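Local atomic coordinates of O-ureido-L-serine synthase (Streptomyces lavendulae, PDB entry 3X44), a protein that makes O-ureido-L-serine from O-acetyl-L-serine and hydroxyurea for D-cycloserine biosynthesis, using pyridoxal 5'-phosphate, and also forms L-cysteine with sulfide. Residues 15-23 and 250-260; 260-270 and 288-298. The protein carries 1 engineered substitution. One frame throughout, in Å; residues are numbered along the deposited sequence.

Contact 1. Residues 15-23 and 250-260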
loop_
_atom_site.group_PDB
_atom_site.type_symbol
_atom_site.label_atom_id
_atom_site.label_comp_id
_atom_site.label_asym_id
_atom_site.label_seq_id
_atom_site.Cartn_x
_atom_site.Cartn_y
_atom_site.Cartn_z
ATOM N N PRO A 15 4.171 -9.545 -1.790
ATOM C CA PRO A 15 3.526 -9.609 -3.100
ATOM C C PRO A 15 3.298 -11.017 -3.619
ATOM O O PRO A 15 4.032 -11.947 -3.283
ATOM C CB PRO A 15 4.467 -8.819 -4.018
ATOM C CG PRO A 15 5.771 -8.783 -3.330
ATOM C CD PRO A 15 5.551 -9.028 -1.858
ATOM N N ILE A 16 2.249 -11.155 -4.416
ATOM C CA ILE A 16 1.922 -12.406 -5.075
ATOM C C ILE A 16 2.005 -12.000 -6.543
ATOM O O ILE A 16 1.363 -11.038 -6.969
ATOM C CB ILE A 16 0.493 -12.896 -4.743
ATOM C CG1 ILE A 16 0.444 -13.429 -3.308
ATOM C CG2 ILE A 16 0.087 -14.028 -5.698
ATOM C CD1 ILE A 16 -0.939 -13.879 -2.888
ATOM N N VAL A 17 2.816 -12.713 -7.309
ATOM C CA VAL A 17 2.999 -12.392 -8.716
ATOM C C VAL A 17 2.760 -13.589 -9.630
ATOM O O VAL A 17 2.979 -14.746 -9.252
ATOM C CB VAL A 17 4.431 -11.838 -8.973
ATOM C CG1 VAL A 17 4.950 -11.143 -7.720
ATOM C CG2 VAL A 17 5.381 -12.970 -9.366
ATOM N N ARG A 18 2.329 -13.297 -10.848
ATOM C CA ARG A 18 2.055 -14.339 -11.822
ATOM C C ARG A 18 3.323 -14.764 -12.552
ATOM O O ARG A 18 4.168 -13.929 -12.874
ATOM C CB ARG A 18 1.030 -13.818 -12.833
ATOM C CG ARG A 18 0.526 -14.829 -13.841
ATOM C CD ARG A 18 -0.603 -14.223 -14.659
ATOM N NE ARG A 18 -1.060 -15.109 -15.725
ATOM C CZ ARG A 18 -0.359 -15.382 -16.823
ATOM N NH1 ARG A 18 0.836 -14.838 -17.005
ATOM N NH2 ARG A 18 -0.854 -16.205 -17.739
ATOM N N LEU A 19 3.470 -16.063 -12.794
ATOM C CA LEU A 19 4.620 -16.540 -13.553
ATOM C C LEU A 19 4.246 -16.233 -15.009
ATOM O O LEU A 19 3.120 -16.495 -15.442
ATOM C CB LEU A 19 4.834 -18.048 -13.347
ATOM C CG LEU A 19 5.281 -18.476 -11.940
ATOM C CD1 LEU A 19 5.810 -19.913 -11.959
ATOM C CD2 LEU A 19 6.362 -17.527 -11.434
ATOM N N GLN A 20 5.189 -15.670 -15.753
ATOM C CA GLN A 20 4.944 -15.279 -17.134
ATOM C C GLN A 20 5.196 -16.313 -18.229
ATOM O O GLN A 20 4.544 -16.266 -19.271
ATOM C CB GLN A 20 5.745 -14.015 -17.439
ATOM C CG GLN A 20 5.194 -12.775 -16.756
ATOM C CD GLN A 20 3.974 -12.223 -17.467
ATOM O OE1 GLN A 20 3.026 -12.956 -17.765
ATOM N NE2 GLN A 20 3.989 -10.927 -17.746
ATOM N N ARG A 21 6.127 -17.237 -18.019
ATOM C CA ARG A 21 6.394 -18.232 -19.051
ATOM C C ARG A 21 6.560 -19.680 -18.594
ATOM O O ARG A 21 6.530 -20.587 -19.415
ATOM C CB ARG A 21 7.624 -17.819 -19.869
ATOM C CG ARG A 21 8.805 -17.331 -19.045
ATOM C CD ARG A 21 9.937 -16.822 -19.936
ATOM N NE ARG A 21 9.616 -15.533 -20.552
ATOM C CZ ARG A 21 9.664 -14.367 -19.917
ATOM N NH1 ARG A 21 10.022 -14.317 -18.640
ATOM N NH2 ARG A 21 9.353 -13.246 -20.559
ATOM N N MET A 22 6.714 -19.910 -17.296
ATOM C CA MET A 22 6.910 -21.266 -16.803
ATOM C C MET A 22 5.653 -22.129 -16.722
ATOM O O MET A 22 5.731 -23.358 -16.778
ATOM C CB MET A 22 7.585 -21.225 -15.432
ATOM C CG MET A 22 9.086 -21.053 -15.497
ATOM S SD MET A 22 9.798 -20.900 -13.857
ATOM C CE MET A 22 9.682 -22.585 -13.268
ATOM N N ALA A 23 4.497 -21.494 -16.595
ATOM C CA ALA A 23 3.245 -22.233 -16.486
ATOM C C ALA A 23 2.659 -22.687 -17.816
ATOM O O ALA A 23 2.819 -22.021 -18.835
ATOM C CB ALA A 23 2.217 -21.389 -15.749
ATOM N N THR A 250 13.945 -26.415 -10.518
ATOM C CA THR A 250 12.828 -25.499 -10.684
ATOM C C THR A 250 13.171 -24.115 -10.126
ATOM O O THR A 250 12.720 -23.090 -10.652
ATOM C CB THR A 250 11.566 -26.078 -10.022
ATOM O OG1 THR A 250 11.327 -27.391 -10.553
ATOM C CG2 THR A 250 10.364 -25.217 -10.307
ATOM N N SER A 251 13.987 -24.084 -9.074
ATOM C CA SER A 251 14.416 -22.814 -8.488
ATOM C C SER A 251 15.306 -22.110 -9.518
ATOM O O SER A 251 15.253 -20.890 -9.689
ATOM C CB SER A 251 15.216 -23.058 -7.206
ATOM O OG SER A 251 16.060 -21.955 -6.915
ATOM N N ARG A 252 16.125 -22.900 -10.200
ATOM C CA ARG A 252 17.021 -22.379 -11.221
ATOM C C ARG A 252 16.198 -21.763 -12.336
ATOM O O ARG A 252 16.477 -20.647 -12.785
ATOM C CB ARG A 252 17.896 -23.504 -11.789
ATOM C CG ARG A 252 19.063 -23.882 -10.895
ATOM C CD ARG A 252 19.990 -24.900 -11.552
ATOM N NE ARG A 252 21.213 -25.066 -10.775
ATOM C CZ ARG A 252 22.134 -25.998 -10.994
ATOM N NH1 ARG A 252 21.985 -26.873 -11.980
ATOM N NH2 ARG A 252 23.204 -26.061 -10.212
ATOM N N ARG A 253 15.172 -22.493 -12.767
ATOM C CA ARG A 253 14.295 -22.044 -13.846
ATOM C C ARG A 253 13.570 -20.748 -13.495
ATOM O O ARG A 253 13.364 -19.881 -14.350
ATOM C CB ARG A 253 13.265 -23.136 -14.178
ATOM C CG ARG A 253 13.836 -24.339 -14.950
ATOM C CD ARG A 253 12.714 -25.178 -15.583
ATOM N NE ARG A 253 11.886 -24.368 -16.480
ATOM C CZ ARG A 253 10.670 -24.708 -16.894
ATOM N NH1 ARG A 253 10.123 -25.851 -16.500
ATOM N NH2 ARG A 253 9.994 -23.898 -17.692
ATOM N N LEU A 254 13.177 -20.620 -12.235
ATOM C CA LEU A 254 12.472 -19.432 -11.784
ATOM C C LEU A 254 13.336 -18.193 -11.947
ATOM O O LEU A 254 12.904 -17.197 -12.529
ATOM C CB LEU A 254 12.065 -19.582 -10.313
ATOM C CG LEU A 254 10.729 -20.278 -10.083
ATOM C CD1 LEU A 254 10.672 -20.824 -8.669
ATOM C CD2 LEU A 254 9.597 -19.284 -10.331
ATOM N N ALA A 255 14.558 -18.262 -11.430
ATOM C CA ALA A 255 15.485 -17.144 -11.508
ATOM C C ALA A 255 15.883 -16.797 -12.944
ATOM O O ALA A 255 15.955 -15.625 -13.303
ATOM C CB ALA A 255 16.725 -17.445 -10.680
ATOM N N ALA A 256 16.123 -17.809 -13.772
ATOM C CA ALA A 256 16.543 -17.576 -15.156
ATOM C C ALA A 256 15.417 -17.361 -16.178
ATOM O O ALA A 256 15.643 -16.779 -17.254
ATOM C CB ALA A 256 17.445 -18.725 -15.613
ATOM N N GLU A 257 14.208 -17.811 -15.850
ATOM C CA GLU A 257 13.081 -17.675 -16.771
ATOM C C GLU A 257 12.018 -16.679 -16.317
ATOM O O GLU A 257 11.169 -16.262 -17.105
ATOM C CB GLU A 257 12.438 -19.044 -17.003
ATOM C CG GLU A 257 13.337 -20.011 -17.750
ATOM C CD GLU A 257 12.768 -21.414 -17.808
ATOM O OE1 GLU A 257 11.548 -21.559 -18.026
ATOM O OE2 GLU A 257 13.545 -22.375 -17.641
ATOM N N GLU A 258 12.068 -16.284 -15.053
ATOM C CA GLU A 258 11.080 -15.346 -14.543
ATOM C C GLU A 258 11.703 -14.209 -13.745
ATOM O O GLU A 258 11.024 -13.247 -13.382
ATOM C CB GLU A 258 10.058 -16.092 -13.678
ATOM C CG GLU A 258 9.394 -17.270 -14.383
ATOM C CD GLU A 258 8.164 -16.855 -15.171
ATOM O OE1 GLU A 258 7.807 -15.654 -15.136
ATOM O OE2 GLU A 258 7.556 -17.727 -15.824
ATOM N N GLY A 259 12.996 -14.303 -13.477
ATOM C CA GLY A 259 13.634 -13.256 -12.704
ATOM C C GLY A 259 13.260 -13.330 -11.230
ATOM O O GLY A 259 13.297 -12.329 -10.523
ATOM N N ILE A 260 12.875 -14.513 -10.770
ATOM C CA ILE A 260 12.523 -14.697 -9.361
ATOM C C ILE A 260 13.519 -15.685 -8.756
ATOM O O ILE A 260 13.541 -16.864 -9.111
ATOM C CB ILE A 260 11.085 -15.230 -9.198
ATOM C CG1 ILE A 260 10.097 -14.239 -9.818
ATOM C CG2 ILE A 260 10.751 -15.396 -7.715
ATOM C CD1 ILE A 260 8.702 -14.792 -10.002
#

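Contact 2. Residues 260-270 and 288-298. With PUS ((E)-O-(carbamoylamino)-N-({3-hydroxy-2-methyl-5-[(phosphonooxy)methyl]pyridin-4-yl}methylidene)-L-serine), chain C.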
loop_
_atom_site.group_PDB
_atom_site.type_symbol
_atom_site.label_atom_id
_atom_site.label_comp_id
_atom_site.label_asym_id
_atom_site.label_seq_id
_atom_site.Cartn_x
_atom_site.Cartn_y
_atom_site.Cartn_z
ATOM N N ILE A 260 12.875 -14.513 -10.770
ATOM C CA ILE A 260 12.523 -14.697 -9.361
ATOM C C ILE A 260 13.519 -15.685 -8.756
ATOM O O ILE A 260 13.541 -16.864 -9.111
ATOM C CB ILE A 260 11.085 -15.230 -9.198
ATOM C CG1 ILE A 260 10.097 -14.239 -9.818
ATOM C CG2 ILE A 260 10.751 -15.396 -7.715
ATOM C CD1 ILE A 260 8.702 -14.792 -10.002
ATOM N N PHE A 261 14.354 -15.173 -7.853
ATOM C CA PHE A 261 15.395 -15.953 -7.196
ATOM C C PHE A 261 14.954 -16.398 -5.805
ATOM O O PHE A 261 14.920 -15.601 -4.873
ATOM C CB PHE A 261 16.667 -15.106 -7.099
ATOM C CG PHE A 261 17.876 -15.874 -6.669
ATOM C CD1 PHE A 261 18.158 -17.120 -7.225
ATOM C CD2 PHE A 261 18.739 -15.352 -5.708
ATOM C CE1 PHE A 261 19.278 -17.835 -6.831
ATOM C CE2 PHE A 261 19.865 -16.057 -5.306
ATOM C CZ PHE A 261 20.137 -17.303 -5.867
ATOM N N ALA A 262 14.645 -17.685 -5.672
ATOM C CA ALA A 262 14.165 -18.234 -4.408
ATOM C C ALA A 262 14.907 -19.492 -3.975
ATOM O O ALA A 262 15.713 -20.043 -4.724
ATOM C CB ALA A 262 12.669 -18.518 -4.519
ATOM N N GLY A 263 14.618 -19.953 -2.761
ATOM C CA GLY A 263 15.285 -21.136 -2.240
ATOM C C GLY A 263 14.818 -22.465 -2.813
ATOM O O GLY A 263 14.055 -22.507 -3.776
ATOM N N ILE A 264 15.284 -23.554 -2.207
ATOM C CA ILE A 264 14.934 -24.897 -2.651
ATOM C C ILE A 264 13.476 -25.229 -2.416
ATOM O O ILE A 264 12.786 -25.673 -3.330
ATOM C CB ILE A 264 15.785 -25.968 -1.954
ATOM C CG1 ILE A 264 17.207 -25.453 -1.740
ATOM C CG2 ILE A 264 15.803 -27.234 -2.790
ATOM C CD1 ILE A 264 18.010 -25.300 -3.031
ATOM N N SER A 265 13.000 -25.012 -1.193
ATOM C CA SER A 265 11.607 -25.297 -0.881
ATOM C C SER A 265 10.715 -24.512 -1.829
ATOM O O SER A 265 9.613 -24.946 -2.157
ATOM C CB SER A 265 11.283 -24.931 0.573
ATOM O OG SER A 265 11.250 -23.532 0.766
ATOM N N ALA A 266 11.203 -23.358 -2.270
ATOM C CA ALA A 266 10.444 -22.529 -3.193
ATOM C C ALA A 266 10.351 -23.248 -4.536
ATOM O O ALA A 266 9.277 -23.324 -5.143
ATOM C CB ALA A 266 11.115 -21.172 -3.359
ATOM N N GLY A 267 11.476 -23.778 -4.997
ATOM C CA GLY A 267 11.466 -24.496 -6.257
ATOM C C GLY A 267 10.584 -25.728 -6.155
ATOM O O GLY A 267 9.984 -26.166 -7.141
ATOM N N ALA A 268 10.496 -26.287 -4.951
ATOM C CA ALA A 268 9.688 -27.483 -4.730
ATOM C C ALA A 268 8.207 -27.205 -4.952
ATOM O O ALA A 268 7.557 -27.896 -5.735
ATOM C CB ALA A 268 9.918 -28.022 -3.311
ATOM N N THR A 269 7.678 -26.192 -4.265
ATOM C CA THR A 269 6.265 -25.834 -4.383
ATOM C C THR A 269 5.888 -25.496 -5.825
ATOM O O THR A 269 4.869 -25.961 -6.332
ATOM C CB THR A 269 5.901 -24.641 -3.470
ATOM O OG1 THR A 269 6.692 -23.503 -3.830
ATOM C CG2 THR A 269 6.163 -24.987 -2.010
ATOM N N VAL A 270 6.712 -24.692 -6.486
ATOM C CA VAL A 270 6.443 -24.337 -7.871
ATOM C C VAL A 270 6.418 -25.591 -8.745
ATOM O O VAL A 270 5.534 -25.744 -9.594
ATOM C CB VAL A 270 7.505 -23.376 -8.410
ATOM C CG1 VAL A 270 7.304 -23.156 -9.917
ATOM C CG2 VAL A 270 7.426 -22.061 -7.654
ATOM N N ALA A 288 1.519 -20.809 -5.354
ATOM C CA ALA A 288 2.628 -21.500 -4.706
ATOM C C ALA A 288 3.416 -20.575 -3.779
ATOM O O ALA A 288 3.696 -19.422 -4.124
ATOM C CB ALA A 288 3.568 -22.084 -5.763
ATOM N N MET A 289 3.773 -21.092 -2.605
ATOM C CA MET A 289 4.542 -20.325 -1.632
ATOM C C MET A 289 6.038 -20.406 -1.927
ATOM O O MET A 289 6.561 -21.479 -2.208
ATOM C CB MET A 289 4.308 -20.864 -0.218
ATOM C CG MET A 289 2.885 -20.755 0.281
ATOM S SD MET A 289 2.428 -19.043 0.593
ATOM C CE MET A 289 3.558 -18.615 1.927
ATOM N N LEU A 290 6.714 -19.261 -1.874
ATOM C CA LEU A 290 8.158 -19.190 -2.074
ATOM C C LEU A 290 8.635 -18.642 -0.723
ATOM O O LEU A 290 8.654 -17.428 -0.492
ATOM C CB LEU A 290 8.519 -18.218 -3.206
ATOM C CG LEU A 290 7.772 -18.305 -4.545
ATOM C CD1 LEU A 290 8.510 -17.441 -5.559
ATOM C CD2 LEU A 290 7.669 -19.749 -5.036
ATOM N N PRO A 291 8.997 -19.544 0.196
ATOM C CA PRO A 291 9.463 -19.216 1.548
ATOM C C PRO A 291 10.630 -18.263 1.744
ATOM O O PRO A 291 10.612 -17.460 2.677
ATOM C CB PRO A 291 9.724 -20.585 2.175
ATOM C CG PRO A 291 8.803 -21.519 1.401
ATOM C CD PRO A 291 8.943 -21.005 -0.009
ATOM N N ASP A 292 11.642 -18.330 0.887
ATOM C CA ASP A 292 12.782 -17.449 1.074
ATOM C C ASP A 292 13.553 -17.092 -0.188
ATOM O O ASP A 292 13.247 -17.569 -1.285
ATOM C CB ASP A 292 13.740 -18.052 2.114
ATOM C CG ASP A 292 14.404 -19.343 1.641
ATOM O OD1 ASP A 292 14.177 -19.766 0.483
ATOM O OD2 ASP A 292 15.164 -19.932 2.444
ATOM N N THR A 293 14.551 -16.233 -0.008
ATOM C CA THR A 293 15.401 -15.776 -1.100
ATOM C C THR A 293 16.404 -16.866 -1.424
ATOM O O THR A 293 16.776 -17.658 -0.557
ATOM C CB THR A 293 16.184 -14.510 -0.692
ATOM O OG1 THR A 293 17.199 -14.234 -1.662
ATOM C CG2 THR A 293 16.841 -14.711 0.670
ATOM N N GLY A 294 16.841 -16.918 -2.673
ATOM C CA GLY A 294 17.829 -17.913 -3.040
ATOM C C GLY A 294 19.234 -17.514 -2.599
ATOM O O GLY A 294 20.153 -18.323 -2.649
ATOM N N GLU A 295 19.408 -16.274 -2.153
ATOM C CA GLU A 295 20.729 -15.790 -1.742
ATOM C C GLU A 295 21.398 -16.495 -0.555
ATOM O O GLU A 295 22.589 -16.301 -0.317
ATOM C CB GLU A 295 20.684 -14.278 -1.483
ATOM C CG GLU A 295 21.913 -13.530 -2.030
ATOM C CD GLU A 295 21.709 -12.023 -2.138
ATOM O OE1 GLU A 295 22.706 -11.279 -2.022
ATOM O OE2 GLU A 295 20.557 -11.578 -2.341
ATOM N N ARG A 296 20.660 -17.298 0.205
ATOM C CA ARG A 296 21.306 -18.009 1.309
ATOM C C ARG A 296 21.578 -19.458 0.904
ATOM O O ARG A 296 21.749 -20.335 1.751
ATOM C CB ARG A 296 20.465 -17.944 2.604
ATOM C CG ARG A 296 18.978 -18.268 2.490
ATOM C CD ARG A 296 18.199 -17.629 3.639
ATOM N NE ARG A 296 18.370 -16.175 3.676
ATOM C CZ ARG A 296 17.567 -15.330 4.326
ATOM N NH1 ARG A 296 16.519 -15.781 5.009
ATOM N NH2 ARG A 296 17.811 -14.023 4.285
ATOM N N TYR A 297 21.651 -19.687 -0.406
ATOM C CA TYR A 297 21.887 -21.013 -0.958
ATOM C C TYR A 297 23.061 -21.041 -1.934
ATOM O O TYR A 297 23.277 -22.034 -2.631
ATOM C CB TYR A 297 20.622 -21.504 -1.669
ATOM C CG TYR A 297 19.438 -21.637 -0.743
ATOM C CD1 TYR A 297 19.143 -22.858 -0.136
ATOM C CD2 TYR A 297 18.632 -20.538 -0.452
ATOM C CE1 TYR A 297 18.076 -22.982 0.743
ATOM C CE2 TYR A 297 17.568 -20.653 0.421
ATOM C CZ TYR A 297 17.290 -21.877 1.020
ATOM O OH TYR A 297 16.223 -21.993 1.886
ATOM N N LEU A 298 23.820 -19.949 -1.976
ATOM C CA LEU A 298 24.965 -19.849 -2.866
ATOM C C LEU A 298 25.932 -21.014 -2.691
ATOM O O LEU A 298 26.557 -21.458 -3.652
ATOM C CB LEU A 298 25.721 -18.542 -2.615
ATOM C CG LEU A 298 25.132 -17.219 -3.104
ATOM C CD1 LEU A 298 26.270 -16.258 -3.393
ATOM C CD2 LEU A 298 24.291 -17.433 -4.341
HETATM N N PUS C . 11.787 -23.108 8.540
HETATM C CA PUS C . 11.788 -23.290 10.047
HETATM C CB PUS C . 11.495 -24.779 10.450
HETATM O OG PUS C . 12.530 -25.685 9.854
HETATM N ND PUS C . 12.773 -26.827 10.705
HETATM C CE PUS C . 12.611 -28.075 10.211
HETATM N NZ2 PUS C . 11.869 -28.274 9.106
HETATM O OZ1 PUS C . 13.124 -29.002 10.753
HETATM C C PUS C . 13.169 -22.869 10.595
HETATM O O PUS C . 13.860 -22.135 9.946
HETATM O OT PUS C . 13.550 -23.272 11.668
HETATM C C2 PUS C . 11.825 -22.762 4.106
HETATM C C3 PUS C . 11.831 -22.729 5.580
HETATM C C4 PUS C . 10.678 -23.273 6.306
HETATM C C5 PUS C . 9.546 -23.805 5.538
HETATM C C6 PUS C . 9.627 -23.784 4.069
HETATM C C2A PUS C . 13.006 -22.253 3.329
HETATM C C4A PUS C . 10.709 -23.439 7.809
HETATM C C5A PUS C . 8.315 -24.374 6.227
HETATM N N1 PUS C . 10.740 -23.281 3.430
HETATM O O3 PUS C . 12.854 -22.152 6.240
HETATM O O1P PUS C . 7.506 -23.927 9.133
HETATM O O2P PUS C . 5.665 -22.746 8.237
HETATM O O3P PUS C . 6.008 -25.022 7.644
HETATM O O4P PUS C . 7.502 -23.301 6.807
HETATM P P PUS C . 6.670 -23.756 7.960
HETATM O O HOH W 1 12.505 -21.683 -0.421
HETATM O O HOH W 2 15.021 -24.249 0.789
#

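Contact 1. Residues 15-23 and 250-260
Leu19 and Glu258 bring the two backbones nearest, with CA atoms 6.6 Å apart, where the turn after strand 16-18 wraps around the C-terminal end of helix 244-257. Glu258 is the first residue to leave the helical path, and its side chain, bent at chi2 (-87°), lays the carboxylate under three successive backbone amides. Glu258 OE1 accepts from Gln20 N at 2.7 Å, while Glu258 OE2 takes both Arg21 N at 2.7 Å and Met22 N at 2.8 Å. The first two amides come from the syn side, somewhat out of the carboxylate plane, and Met22 N arrives almost in line with the C-O bond of OE2. Three N-H groups hold one buried carboxylate and probably help it stay ionised. Arg21 folds back at chi3 so that NH1, with Glu257 O close to the guanidinium plane, donates to that carbonyl at 2.7 Å, and also bonds Ala84 O of the second subunit. Met22 runs over the helix: its SD lies 3.7 Å from Leu254 CA, and CE sits above the guanidinium face of Arg253, which grips Glu257 side-on through NE and NH2. Val17 CG2 meets Ile260 CD1 tip to tip, and Leu19 crosses Leu254 at about a right angle. Strand 16-18, outermost in this chain's mixed sheet, bonds the second subunit through its backbone and pairs antiparallel with strand 28-33; Met22 also touches Leu274 of helix 264-278.

Contact 2. Residues 260-270 and 288-298
Ala266 CB rests on the backbone of Leu290, 3.8 Å from its CA, where helix 264-270 runs nearly antiparallel to strand 288-290, their axes 7.0 Å apart. This half is tight and mostly apolar: Leu290 sends CD2 to Val270 CG2, 3.5 Å away, and CD1 across Ile260 CG2; Thr269 OG1 sits 2.6 Å from Met289 O. Where chain 260-263 meets 292-294, Gly263 N donates to Asp292 O and Gly294 N to Phe261 O, each from above the carbonyl plane. Glycines let rings come close: Gly294 CA lies over a face of Phe261, Gly263 CA over one of Tyr297, 3.9 Å from the ring centroid. As in related cysteine synthases, a helix-start serine meets the pyridine nitrogen: Ser265 OG, set between its backbone N and carbonyl carbon (chi1 72°), donates to PUS N1 at 2.7 Å. Pro291 CB comes within 3.1 Å of PUS N1. Toward the bound aldimine, direct packing gives way to water-mediated links. One water donates to Ser265 OG and Asp292 OD1; another links Ser265 N to Tyr297 OH. Tyr297 OH is modelled 2.4 Å from Asp292 OD2, a bond of doubtful length; Arg101 NH2 and Asn73 ND2 also bond these oxygens, respectively.

From the N terminus, the chain lays down the outermost strand of its own mixed sheet, 16-18, and the turn after it, then runs through 226 residues, into helix 244-257, before segment 250-260 closes contact 1. Contact 2 begins only there, at the shared Ile260, and closes a short loop of 17 residues that takes helix 264-278 out and strand 285-290 back. The two are therefore in series, neither nested nor crossed. They touch directly: Ser251 OG probably hydrogen-bonds Ala262 O at 2.9 Å, and Leu254 packs on Val270, joining the two consecutive helices. Contact 1 ties strand 16-18 to helix 244-257; contact 2 ties helix 264-278 to strand 285-290 and the cofactor site.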